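Local coordinates for protein uncharacterized tRNA/rRNA methyltransferase HI0380 (Haemophilus influenzae, PDB 3ILK) that probably methylates RNA with S-adenosyl-L-methionine as methyl donor, as a member of the TrmH family of SPOUT-type methyltransferases, at residues E123-L126 and Y130-N133; N7-L12 and D73-V78; F187-R192 and A232-I237; E100-V103 and K108-I111; Q47-S52 and N57-A62. All blocks are in the same frame, centred on the assembly; numbering follows the deposited sequence. Where two conformers were deposited one is given.

Contact 1 of 5, residues E123-L126 and Y130-N133; sequences EELL and YHLN
H131 places CG beside its own backbone N and anti to the carbonyl carbon (chi1 -56°). This torsion carries the imidazole off strand 130-132 and up to the last turn of helix 122-126, where L125 presents its backbone carbonyl. The pair belongs to the SPOUT methyltransferase fold. The helix runs through a three-residue link into the strand, so the bond ties the two ends of a tight helix-to-strand connection across the link.

NE2 of H131 donates to O of L125 over 2.8 Å. The N-H is close to straight, at 166°. The oxygen lies at the edge of the imidazole and almost in the ring plane. The ring does not meet the carbonyl in the carbonyl's own plane, because the donor is tilted 32° from it. ND1, the other ring nitrogen, is hydrogen-bonded to OG1 of T91. Both nitrogens of this buried ring therefore have a partner, and together they hold the imidazole against rotation about CB-CG.

The L125 side chain also lies against that of H131, crossing it at about a right angle, and H87 and L120 also touch it. H131 further packs on S82, one of the residues probably lining the S-adenosyl-L-methionine site, about 4 Å away between side chains. H131 would then be a second-shell residue of that probable site, packed behind S82. On the flank of the hydrogen bond, CB of L125 lies 4.0 Å from NE2 of H131, and CD2 of L125 reaches CD2 of H131 at 4.1 Å.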
# COMPACT_ATOMS: atom_id res chain seq x y z
N GLU A 123 23.79 -17.83 22.14
CA GLU A 123 23.63 -19.13 21.45
C GLU A 123 22.49 -19.12 20.39
O GLU A 123 22.72 -19.53 19.21
CB GLU A 123 23.39 -20.24 22.49
CG GLU A 123 23.22 -21.64 21.92
CD GLU A 123 23.03 -22.70 23.02
OE1 GLU A 123 22.53 -22.37 24.15
OE2 GLU A 123 23.39 -23.87 22.75
N GLU A 124 21.31 -18.62 20.77
CA GLU A 124 20.16 -18.57 19.84
C GLU A 124 20.46 -17.68 18.62
O GLU A 124 20.22 -18.12 17.50
CB GLU A 124 18.86 -18.13 20.50
CG GLU A 124 18.45 -19.17 21.59
CD GLU A 124 17.45 -18.61 22.63
OE1 GLU A 124 17.15 -17.42 22.65
OE2 GLU A 124 17.02 -19.40 23.45
N LEU A 125 21.01 -16.47 18.85
CA LEU A 125 21.45 -15.59 17.73
C LEU A 125 22.43 -16.28 16.80
O LEU A 125 22.32 -16.15 15.56
CB LEU A 125 22.07 -14.28 18.25
CG LEU A 125 21.19 -13.35 19.15
CD1 LEU A 125 22.07 -12.19 19.73
CD2 LEU A 125 19.98 -12.76 18.42
N LEU A 126 23.41 -16.99 17.37
CA LEU A 126 24.43 -17.67 16.54
C LEU A 126 23.74 -18.74 15.70
O LEU A 126 24.15 -19.02 14.57
CB LEU A 126 25.56 -18.28 17.41
CG LEU A 126 26.66 -19.12 16.70
CD1 LEU A 126 27.42 -18.30 15.68
CD2 LEU A 126 27.65 -19.76 17.72
N TYR A 130 20.08 -15.28 9.62
CA TYR A 130 19.90 -13.84 9.43
C TYR A 130 19.13 -13.31 10.61
O TYR A 130 18.48 -14.09 11.36
CB TYR A 130 19.24 -13.41 8.06
CG TYR A 130 20.01 -13.89 6.83
CD1 TYR A 130 19.69 -15.11 6.25
CD2 TYR A 130 21.05 -13.12 6.26
CE1 TYR A 130 20.38 -15.59 5.13
CE2 TYR A 130 21.77 -13.59 5.13
CZ TYR A 130 21.42 -14.82 4.58
OH TYR A 130 22.07 -15.31 3.48
N HIS A 131 19.28 -12.01 10.85
CA HIS A 131 18.64 -11.39 12.02
C HIS A 131 17.74 -10.31 11.53
O HIS A 131 18.20 -9.40 10.81
CB HIS A 131 19.68 -10.89 12.99
CG HIS A 131 20.63 -11.97 13.41
ND1 HIS A 131 21.81 -12.22 12.75
CD2 HIS A 131 20.52 -12.93 14.35
CE1 HIS A 131 22.41 -13.26 13.29
NE2 HIS A 131 21.65 -13.71 14.27
N LEU A 132 16.47 -10.39 11.95
CA LEU A 132 15.41 -9.61 11.35
C LEU A 132 15.05 -8.42 12.22
O LEU A 132 14.63 -8.59 13.36
CB LEU A 132 14.19 -10.50 11.06
CG LEU A 132 12.93 -9.79 10.49
CD1 LEU A 132 13.30 -9.15 9.19
CD2 LEU A 132 11.77 -10.80 10.29
N ASN A 133 15.27 -7.22 11.69
CA ASN A 133 14.94 -6.05 12.49
C ASN A 133 13.87 -5.28 11.77
O ASN A 133 13.98 -5.04 10.54
CB ASN A 133 16.18 -5.16 12.72
CG ASN A 133 15.83 -3.89 13.46
OD1 ASN A 133 15.75 -2.82 12.86
ND2 ASN A 133 15.57 -4.01 14.74

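Contact 2 of 5, residues N7-L12 and D73-V78; sequences NIRIVL and DDCSLV
This is a polar contact in which the side chain of R9 bonds to the backbone of the loop at D73. It sits on one side of the parallel sheet of the SPOUT domain. R9 belongs to strand 8-13, and D73 and C75 lie in the loop leading into strand 77-81. Strand 109-113 runs between those two strands, so the arginine spans it to reach the loop, and C75 packs on A110 of that middle strand.

R9 leaves the sheet with CG anti to its backbone nitrogen (chi1 -178°) and then bends at chi3. The bend sets the guanidinium beside the loop. NH1 donates to O of D73 over 2.9 Å. The carbonyl is used in its plane, on a lone pair, but the N-H is bent to 141° and the oxygen lies somewhat out of the guanidinium plane. NH1 also donates to O of A71. It thus bonds two carbonyls, one at the end of helix 68-71 and one in the loop that follows.

A water extends the grip. It accepts from NH2 of R9 at 3.2 Å and donates to OD1 of D73 at 2.7 Å. SG of C75 covers one face of the guanidinium, over its centre and 3.9 Å from NH1 of R9.

The charged atoms of R9 and D73 are not in contact: NH1 of R9 is 5.2 Å from OD1 of D73. R63 brings a like charge close to NH2 of R9. The arginine therefore acts on the loop mainly through backbone carbonyls and one water. Nearby carboxylates would probably temper its charge without direct contact, that of D73 partly through the water.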
# COMPACT_ATOMS: atom_id res chain seq x y z
N ASN A 7 5.37 -24.21 4.33
CA ASN A 7 6.77 -24.48 4.68
C ASN A 7 7.44 -23.42 5.60
O ASN A 7 8.68 -23.41 5.72
CB ASN A 7 7.67 -24.75 3.43
CG ASN A 7 7.96 -23.48 2.58
OD1 ASN A 7 8.82 -23.49 1.67
ND2 ASN A 7 7.24 -22.40 2.86
N ILE A 8 6.64 -22.54 6.24
CA ILE A 8 7.21 -21.51 7.15
C ILE A 8 6.69 -21.74 8.58
O ILE A 8 5.51 -21.65 8.83
CB ILE A 8 6.81 -20.06 6.76
CG1 ILE A 8 7.29 -19.70 5.32
CG2 ILE A 8 7.28 -19.06 7.83
CD1 ILE A 8 6.46 -18.50 4.65
N ARG A 9 7.59 -22.06 9.48
CA ARG A 9 7.23 -22.24 10.88
C ARG A 9 7.47 -20.94 11.62
O ARG A 9 8.60 -20.42 11.62
CB ARG A 9 8.08 -23.37 11.50
CG ARG A 9 7.74 -23.68 13.01
CD ARG A 9 8.58 -24.83 13.56
NE ARG A 9 8.51 -26.04 12.72
CZ ARG A 9 9.40 -27.03 12.70
NH1 ARG A 9 10.49 -27.04 13.48
NH2 ARG A 9 9.20 -28.03 11.84
N ILE A 10 6.44 -20.45 12.30
CA ILE A 10 6.54 -19.29 13.17
C ILE A 10 6.83 -19.79 14.59
O ILE A 10 6.06 -20.56 15.15
CB ILE A 10 5.22 -18.46 13.11
CG1 ILE A 10 4.96 -17.90 11.70
CG2 ILE A 10 5.19 -17.31 14.17
CD1 ILE A 10 5.97 -16.86 11.23
N VAL A 11 7.96 -19.38 15.16
CA VAL A 11 8.30 -19.85 16.51
C VAL A 11 8.20 -18.70 17.51
O VAL A 11 8.79 -17.67 17.31
CB VAL A 11 9.75 -20.42 16.57
CG1 VAL A 11 10.06 -20.92 18.04
CG2 VAL A 11 9.97 -21.53 15.42
N LEU A 12 7.47 -18.89 18.60
CA LEU A 12 7.39 -17.89 19.63
C LEU A 12 8.10 -18.36 20.93
O LEU A 12 7.65 -19.33 21.63
CB LEU A 12 5.91 -17.59 19.95
CG LEU A 12 4.91 -17.37 18.81
CD1 LEU A 12 3.49 -17.01 19.39
CD2 LEU A 12 5.37 -16.28 17.82
N ASP A 73 13.97 -27.66 14.57
CA ASP A 73 14.16 -29.00 13.99
C ASP A 73 13.70 -29.01 12.51
O ASP A 73 12.57 -28.60 12.19
CB ASP A 73 13.30 -30.00 14.81
CG ASP A 73 13.35 -31.45 14.27
OD1 ASP A 73 12.31 -31.94 13.74
OD2 ASP A 73 14.38 -32.12 14.44
N ASP A 74 14.57 -29.46 11.61
CA ASP A 74 14.13 -29.66 10.25
C ASP A 74 13.87 -28.39 9.46
O ASP A 74 13.25 -28.45 8.39
CB ASP A 74 12.88 -30.56 10.20
CG ASP A 74 12.92 -31.56 9.04
OD1 ASP A 74 11.93 -31.66 8.27
OD2 ASP A 74 13.96 -32.24 8.91
N CYS A 75 14.33 -27.24 9.95
CA CYS A 75 14.36 -26.01 9.14
C CYS A 75 15.80 -25.61 8.85
O CYS A 75 16.57 -25.35 9.78
CB CYS A 75 13.66 -24.87 9.87
SG CYS A 75 11.97 -25.23 10.30
N SER A 76 16.19 -25.56 7.57
CA SER A 76 17.58 -25.26 7.28
C SER A 76 17.82 -23.76 7.03
O SER A 76 18.96 -23.34 6.83
CB SER A 76 18.08 -26.12 6.09
OG SER A 76 17.32 -25.75 4.96
N LEU A 77 16.75 -22.94 7.04
CA LEU A 77 16.93 -21.48 7.06
C LEU A 77 16.21 -21.00 8.30
O LEU A 77 15.05 -21.22 8.43
CB LEU A 77 16.30 -20.77 5.87
CG LEU A 77 16.32 -19.20 5.77
CD1 LEU A 77 17.72 -18.57 5.90
CD2 LEU A 77 15.64 -18.66 4.44
N VAL A 78 16.95 -20.32 9.17
CA VAL A 78 16.49 -19.86 10.44
C VAL A 78 16.66 -18.34 10.50
O VAL A 78 17.75 -17.85 10.25
CB VAL A 78 17.30 -20.52 11.53
CG1 VAL A 78 16.81 -20.05 12.96
CG2 VAL A 78 17.18 -22.06 11.40
O HOH W 1 10.09 -31.01 12.56

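Contact 3 of 5, residues F187-R192 and A232-I237; sequences FDYTER and AVEKRI
Helices 180-197 and 220-240 of the C-terminal helical region are joined here by one carboxylate. Y189 and R192, a turn apart on the first helix, both reach E234 on the second. OH of Y189 donates to OE1 of E234 over 2.7 Å. NH2 of R192 donates to OE2 of E234 over 3.0 Å, and this bond is also a salt bridge. Each carboxylate oxygen thus has its own donor.

The backbones stay apart, CA of Y189 lying 9.8 Å from CA of E234. The long side chains of Y189 and R192 cross most of this gap. E234, extended with CG anti to its backbone nitrogen (chi1 -171°), lays its carboxylate where both can reach it. Both donors come from above the carboxylate plane. The tyrosine ring takes OE1 at its edge, and its plane is turned 55° from the carboxylate. OE2 lies in the guanidinium plane, although that plane is 40° from the carboxylate.

Helix 180-197 also packs on helix 204-216, F187 and E191 both touching M206, in a region of the chain that has no strands. I193 packs on V233 and I237 beside the bridge, and also touches E234. V233 and R236 also pack on Y194 and L197 of the second subunit, which places the bridge beside the dimer contact. OH of Y189 has a further hydrogen bond to OG of S231, one turn back from E234.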
# COMPACT_ATOMS: atom_id res chain seq x y z
N PHE A 187 3.01 10.07 -36.64
CA PHE A 187 3.65 11.38 -36.46
C PHE A 187 3.24 12.29 -37.61
O PHE A 187 2.78 13.39 -37.36
CB PHE A 187 5.17 11.30 -36.32
CG PHE A 187 5.64 10.57 -35.09
CD1 PHE A 187 5.14 10.91 -33.82
CD2 PHE A 187 6.62 9.59 -35.19
CE1 PHE A 187 5.58 10.24 -32.67
CE2 PHE A 187 7.07 8.91 -34.06
CZ PHE A 187 6.55 9.22 -32.81
N ASP A 188 3.36 11.83 -38.85
CA ASP A 188 2.84 12.59 -40.00
C ASP A 188 1.36 12.97 -39.86
O ASP A 188 0.97 14.08 -40.23
CB ASP A 188 3.11 11.85 -41.31
CG ASP A 188 4.58 11.57 -41.48
OD1 ASP A 188 5.03 11.04 -42.55
OD2 ASP A 188 5.31 11.93 -40.53
N TYR A 189 0.56 12.07 -39.30
CA TYR A 189 -0.85 12.30 -39.07
C TYR A 189 -1.09 13.40 -38.00
O TYR A 189 -1.86 14.32 -38.24
CB TYR A 189 -1.53 10.96 -38.71
CG TYR A 189 -3.08 10.93 -38.70
CD1 TYR A 189 -3.85 11.93 -39.31
CD2 TYR A 189 -3.75 9.84 -38.13
CE1 TYR A 189 -5.22 11.85 -39.35
CE2 TYR A 189 -5.16 9.76 -38.12
CZ TYR A 189 -5.88 10.77 -38.74
OH TYR A 189 -7.26 10.70 -38.76
N THR A 190 -0.45 13.28 -36.83
CA THR A 190 -0.42 14.35 -35.82
C THR A 190 -0.02 15.71 -36.45
O THR A 190 -0.71 16.72 -36.25
CB THR A 190 0.56 14.00 -34.67
OG1 THR A 190 0.17 12.77 -34.04
CG2 THR A 190 0.64 15.12 -33.63
N GLU A 191 1.08 15.71 -37.22
CA GLU A 191 1.58 16.94 -37.87
C GLU A 191 0.56 17.58 -38.79
O GLU A 191 0.18 18.75 -38.60
CB GLU A 191 2.81 16.68 -38.73
CG GLU A 191 3.90 15.83 -38.12
CD GLU A 191 5.13 15.75 -39.00
OE1 GLU A 191 5.44 16.76 -39.69
OE2 GLU A 191 5.79 14.68 -39.00
N ARG A 192 0.15 16.83 -39.82
CA ARG A 192 -0.90 17.28 -40.73
C ARG A 192 -2.12 17.87 -39.99
O ARG A 192 -2.57 18.98 -40.31
CB ARG A 192 -1.35 16.14 -41.66
CG ARG A 192 -2.42 16.63 -42.65
CD ARG A 192 -2.82 15.61 -43.68
NE ARG A 192 -3.98 14.83 -43.25
CZ ARG A 192 -3.95 13.52 -43.05
NH1 ARG A 192 -2.81 12.86 -43.23
NH2 ARG A 192 -5.05 12.88 -42.67
N ALA A 232 -10.85 11.32 -34.70
CA ALA A 232 -11.95 12.05 -34.07
C ALA A 232 -11.86 13.56 -34.39
O ALA A 232 -12.82 14.14 -34.89
CB ALA A 232 -12.00 11.76 -32.60
N VAL A 233 -10.70 14.17 -34.14
CA VAL A 233 -10.41 15.57 -34.52
C VAL A 233 -10.57 15.84 -36.05
O VAL A 233 -11.14 16.87 -36.44
CB VAL A 233 -8.98 16.00 -34.04
CG1 VAL A 233 -8.67 17.46 -34.40
CG2 VAL A 233 -8.86 15.82 -32.52
N GLU A 234 -10.08 14.91 -36.88
CA GLU A 234 -10.18 15.03 -38.32
C GLU A 234 -11.62 15.15 -38.83
O GLU A 234 -11.92 16.04 -39.63
CB GLU A 234 -9.47 13.88 -39.04
CG GLU A 234 -9.38 14.09 -40.55
CD GLU A 234 -8.52 13.07 -41.30
OE1 GLU A 234 -8.43 11.88 -40.89
OE2 GLU A 234 -7.94 13.47 -42.32
N LYS A 235 -12.48 14.25 -38.36
CA LYS A 235 -13.91 14.28 -38.68
C LYS A 235 -14.51 15.66 -38.40
O LYS A 235 -15.26 16.19 -39.22
CB LYS A 235 -14.67 13.19 -37.90
CG LYS A 235 -14.27 11.76 -38.28
CD LYS A 235 -15.02 10.65 -37.49
CE LYS A 235 -14.47 10.44 -36.07
NZ LYS A 235 -15.16 11.37 -35.07
N ARG A 236 -14.15 16.24 -37.25
CA ARG A 236 -14.61 17.58 -36.88
C ARG A 236 -14.11 18.69 -37.83
O ARG A 236 -14.90 19.54 -38.26
CB ARG A 236 -14.21 17.91 -35.44
CG ARG A 236 -15.34 17.90 -34.40
CD ARG A 236 -16.62 18.55 -34.89
NE ARG A 236 -17.19 19.41 -33.85
CZ ARG A 236 -17.78 18.97 -32.74
NH1 ARG A 236 -17.91 17.67 -32.51
NH2 ARG A 236 -18.25 19.85 -31.87
N ILE A 237 -12.81 18.70 -38.12
CA ILE A 237 -12.20 19.59 -39.12
C ILE A 237 -12.96 19.49 -40.45
O ILE A 237 -13.33 20.50 -41.05
CB ILE A 237 -10.69 19.26 -39.40
CG1 ILE A 237 -9.83 19.45 -38.16
CG2 ILE A 237 -10.15 20.12 -40.57
CD1 ILE A 237 -8.41 18.89 -38.30

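Contact 4 of 5, residues E100-V103 and K108-I111; sequences EKVV and KIAI
V102 of helix 95-104 packs against I109 and I111 of strand 109-113. The helix follows strand 92-93 and leads into strand 109-113, which is parallel to it in the same sheet. This is a beta-alpha-beta crossover of the SPOUT domain, and the contact pins the last turns of its helix to the strand that comes next.

The contact is made by methyl and methylene groups. CG1 of V102 makes most of it. It is anti to its backbone nitrogen (chi1 -179°) and faces I109, lying 3.8 Å from CG2 and 3.9 Å from both CG1 and CD1 of that residue. The valine methyl therefore sits against both branches of the isoleucine. The second methyl, CG2 of V102, is 4.0 Å from CG2 of I109.

One approach involves the backbone. CD1 of I109 comes to 3.8 Å from O of V102, so the end of the longer branch rests against the helix carbonyl as well as the valine.

L156 of helix 145-169 touches V102 and I111, and so does I8 of strand 8-13. The result is a small apolar cluster where two helices meet the sheet. At its margin the polar end of K101 makes a cation-pi contact with Y130.

I111 lies about 5 Å from T81, side chain to side chain, so the cluster borders the probable cofactor site. Its own touch on the helix is loose, CD1 of I111 standing 4.5 Å from CG2 of V102.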
# COMPACT_ATOMS: atom_id res chain seq x y z
N GLU A 100 11.64 -11.72 0.71
CA GLU A 100 12.10 -12.16 -0.59
C GLU A 100 12.98 -13.40 -0.47
O GLU A 100 12.85 -14.32 -1.29
CB GLU A 100 12.86 -11.08 -1.33
CG GLU A 100 11.96 -9.97 -1.78
CD GLU A 100 12.75 -8.76 -2.17
OE1 GLU A 100 12.16 -7.64 -2.13
OE2 GLU A 100 13.96 -8.93 -2.49
N LYS A 101 13.85 -13.44 0.54
CA LYS A 101 14.65 -14.64 0.78
C LYS A 101 13.80 -15.84 1.17
O LYS A 101 14.08 -16.92 0.74
CB LYS A 101 15.64 -14.44 1.91
CG LYS A 101 16.97 -13.82 1.58
CD LYS A 101 17.78 -13.90 2.90
CE LYS A 101 18.63 -12.69 3.12
NZ LYS A 101 19.86 -12.75 2.23
N VAL A 102 12.87 -15.67 2.13
CA VAL A 102 12.05 -16.80 2.55
C VAL A 102 11.32 -17.42 1.33
O VAL A 102 11.40 -18.64 1.08
CB VAL A 102 11.11 -16.34 3.69
CG1 VAL A 102 10.24 -17.48 4.19
CG2 VAL A 102 12.01 -15.87 4.90
N VAL A 103 10.72 -16.55 0.52
CA VAL A 103 9.91 -16.97 -0.59
C VAL A 103 10.74 -17.69 -1.66
O VAL A 103 10.22 -18.56 -2.35
CB VAL A 103 9.18 -15.75 -1.23
CG1 VAL A 103 9.84 -15.32 -2.57
CG2 VAL A 103 7.75 -16.09 -1.44
N LYS A 108 12.54 -25.71 4.40
CA LYS A 108 11.74 -25.16 5.49
C LYS A 108 12.50 -24.04 6.20
O LYS A 108 13.73 -24.13 6.36
CB LYS A 108 11.42 -26.24 6.55
CG LYS A 108 10.33 -27.24 6.17
CD LYS A 108 10.14 -28.24 7.32
CE LYS A 108 9.25 -29.37 6.91
NZ LYS A 108 9.24 -30.41 7.99
N ILE A 109 11.76 -23.05 6.67
CA ILE A 109 12.25 -21.83 7.22
C ILE A 109 11.59 -21.72 8.60
O ILE A 109 10.35 -21.92 8.74
CB ILE A 109 11.78 -20.61 6.31
CG1 ILE A 109 12.29 -20.74 4.88
CG2 ILE A 109 12.14 -19.26 6.94
CD1 ILE A 109 11.20 -21.20 3.92
N ALA A 110 12.38 -21.46 9.63
CA ALA A 110 11.74 -21.00 10.91
C ALA A 110 11.97 -19.49 11.06
O ALA A 110 13.06 -18.99 10.80
CB ALA A 110 12.33 -21.77 12.09
N ILE A 111 10.94 -18.73 11.38
CA ILE A 111 11.16 -17.39 11.84
C ILE A 111 10.88 -17.34 13.33
O ILE A 111 9.77 -17.63 13.74
CB ILE A 111 10.30 -16.41 11.03
CG1 ILE A 111 10.50 -16.69 9.50
CG2 ILE A 111 10.68 -14.99 11.39
CD1 ILE A 111 9.53 -15.91 8.63

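Contact 5 of 5, residues Q47-S52 and N57-A62; sequences QSYALS and NIVKNA
V59 points from helix 56-61 to segment 47-52 and meets Y49, S48 and S52. Its CB starts 4.0 Å from CE1 of Y49. From there the two methyls divide the work. CG1 is anti to the backbone nitrogen (chi1 178°) and goes over the face of the tyrosine ring. It comes to 3.6 Å from CE1 of Y49 and to 3.9 Å from the ring centroid, 21° off the normal. This is a CH-pi contact, with the methyl offset toward the rim of the ring. CG2, anti to the carbonyl carbon, goes to the backbone side. It lies 3.7 Å from O of S48 and 4.0 Å from CB of S52.

The ring of Y49 also meets K60 at its edge, with CG of K60 3.9 Å from CE1 of Y49. The tyrosine thus rests on two successive residues of the second helix.

The short helices 46-50 and 56-61 form a helical pair in the crossover between the parallel strands 35-39 and 63-65. Helix 18-31 lies beside them, and its A25 touches V59.

The polar groups near the valine bond within their own segment or to other parts of the chain. OG of S52 donates to O of Y49 over 2.7 Å, in the carbonyl plane and on a lone pair. The S52 backbone N-H donates to the same oxygen. S48 OG is hydrogen-bonded to O of S18 and N of D45. The two segments themselves are therefore held together by apolar and CH-pi packing, while the S52 bonds hold the surface that CG2 of V59 meets.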
# COMPACT_ATOMS: atom_id res chain seq x y z
N GLN A 47 -7.89 -18.11 27.10
CA GLN A 47 -7.46 -16.85 26.49
C GLN A 47 -6.63 -17.02 25.21
O GLN A 47 -6.73 -16.17 24.32
CB GLN A 47 -6.69 -15.97 27.49
CG GLN A 47 -7.53 -15.47 28.66
CD GLN A 47 -8.87 -14.95 28.20
OE1 GLN A 47 -8.95 -14.00 27.40
NE2 GLN A 47 -9.94 -15.59 28.68
N SER A 48 -5.82 -18.09 25.12
CA SER A 48 -5.08 -18.39 23.90
C SER A 48 -6.04 -18.65 22.74
O SER A 48 -5.75 -18.30 21.58
CB SER A 48 -4.16 -19.61 24.11
OG SER A 48 -3.35 -19.44 25.27
N TYR A 49 -7.17 -19.25 23.08
CA TYR A 49 -8.22 -19.55 22.12
C TYR A 49 -9.13 -18.37 21.84
O TYR A 49 -9.36 -18.03 20.68
CB TYR A 49 -9.03 -20.77 22.58
CG TYR A 49 -8.19 -22.01 22.54
CD1 TYR A 49 -8.05 -22.72 21.35
CD2 TYR A 49 -7.49 -22.46 23.67
CE1 TYR A 49 -7.28 -23.87 21.29
CE2 TYR A 49 -6.71 -23.61 23.63
CZ TYR A 49 -6.61 -24.31 22.41
OH TYR A 49 -5.86 -25.45 22.32
N ALA A 50 -9.59 -17.72 22.90
CA ALA A 50 -10.41 -16.52 22.79
C ALA A 50 -9.81 -15.45 21.87
O ALA A 50 -10.49 -14.96 20.99
CB ALA A 50 -10.71 -15.92 24.16
N LEU A 51 -8.56 -15.08 22.11
CA LEU A 51 -7.92 -14.02 21.32
C LEU A 51 -7.55 -14.44 19.88
O LEU A 51 -7.11 -13.60 19.05
CB LEU A 51 -6.71 -13.46 22.10
CG LEU A 51 -7.02 -12.31 23.07
CD1 LEU A 51 -8.13 -12.69 24.06
CD2 LEU A 51 -5.78 -11.85 23.82
N SER A 52 -7.70 -15.73 19.56
CA SER A 52 -7.38 -16.19 18.21
C SER A 52 -8.50 -15.78 17.23
O SER A 52 -8.30 -15.68 16.00
CB SER A 52 -7.13 -17.71 18.18
OG SER A 52 -8.37 -18.39 18.20
N ASN A 57 -7.71 -23.16 15.05
CA ASN A 57 -7.06 -24.30 14.42
C ASN A 57 -5.54 -24.18 14.57
O ASN A 57 -4.83 -25.19 14.88
CB ASN A 57 -7.46 -24.42 12.94
CG ASN A 57 -7.05 -23.18 12.10
OD1 ASN A 57 -7.47 -22.03 12.37
ND2 ASN A 57 -6.23 -23.42 11.08
N ILE A 58 -5.04 -22.96 14.39
CA ILE A 58 -3.59 -22.67 14.46
C ILE A 58 -3.07 -22.93 15.88
O ILE A 58 -2.05 -23.59 16.04
CB ILE A 58 -3.25 -21.26 13.89
CG1 ILE A 58 -3.63 -21.20 12.39
CG2 ILE A 58 -1.80 -20.87 14.21
CD1 ILE A 58 -3.57 -19.79 11.70
N VAL A 59 -3.81 -22.49 16.90
CA VAL A 59 -3.47 -22.72 18.30
C VAL A 59 -3.54 -24.21 18.67
O VAL A 59 -2.64 -24.71 19.37
CB VAL A 59 -4.42 -21.92 19.22
CG1 VAL A 59 -4.11 -22.18 20.73
CG2 VAL A 59 -4.37 -20.45 18.88
N LYS A 60 -4.57 -24.92 18.16
CA LYS A 60 -4.71 -26.38 18.42
C LYS A 60 -3.54 -27.16 17.87
O LYS A 60 -3.00 -28.08 18.51
CB LYS A 60 -6.01 -26.94 17.77
CG LYS A 60 -7.33 -26.53 18.41
CD LYS A 60 -8.49 -27.17 17.61
CE LYS A 60 -9.84 -26.72 18.13
NZ LYS A 60 -11.00 -27.24 17.33
N ASN A 61 -3.15 -26.80 16.64
CA ASN A 61 -2.13 -27.59 15.95
C ASN A 61 -0.70 -27.18 16.27
O ASN A 61 0.23 -27.78 15.79
CB ASN A 61 -2.43 -27.59 14.43
CG ASN A 61 -3.68 -28.45 14.09
OD1 ASN A 61 -4.61 -27.98 13.46
ND2 ASN A 61 -3.68 -29.69 14.50
N ALA A 62 -0.53 -26.16 17.09
CA ALA A 62 0.81 -25.69 17.41
C ALA A 62 1.64 -26.75 18.10
O ALA A 62 1.15 -27.52 18.90
CB ALA A 62 0.78 -24.41 18.26

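Contacts 1, 2 and 4 form one connected group on the parallel sheet. The centres of contacts 2 and 4 are about 8 Å apart, and their strands 8-13 and 109-113 are neighbours: R9 N lies 2.9 Å from I109 O. Contact 1 joins them through Y130, which packs on L77 of contact 2 and K101 of contact 4. Contacts 1 and 4 border the probable S-adenosyl-L-methionine site, near S82 and T81 respectively. Contact 5 is in the same domain but away from that site, about 7 Å from contact 2 between nearest atoms. Contact 3 lies in the C-terminal helices, its centre about 65 Å from that of contact 1.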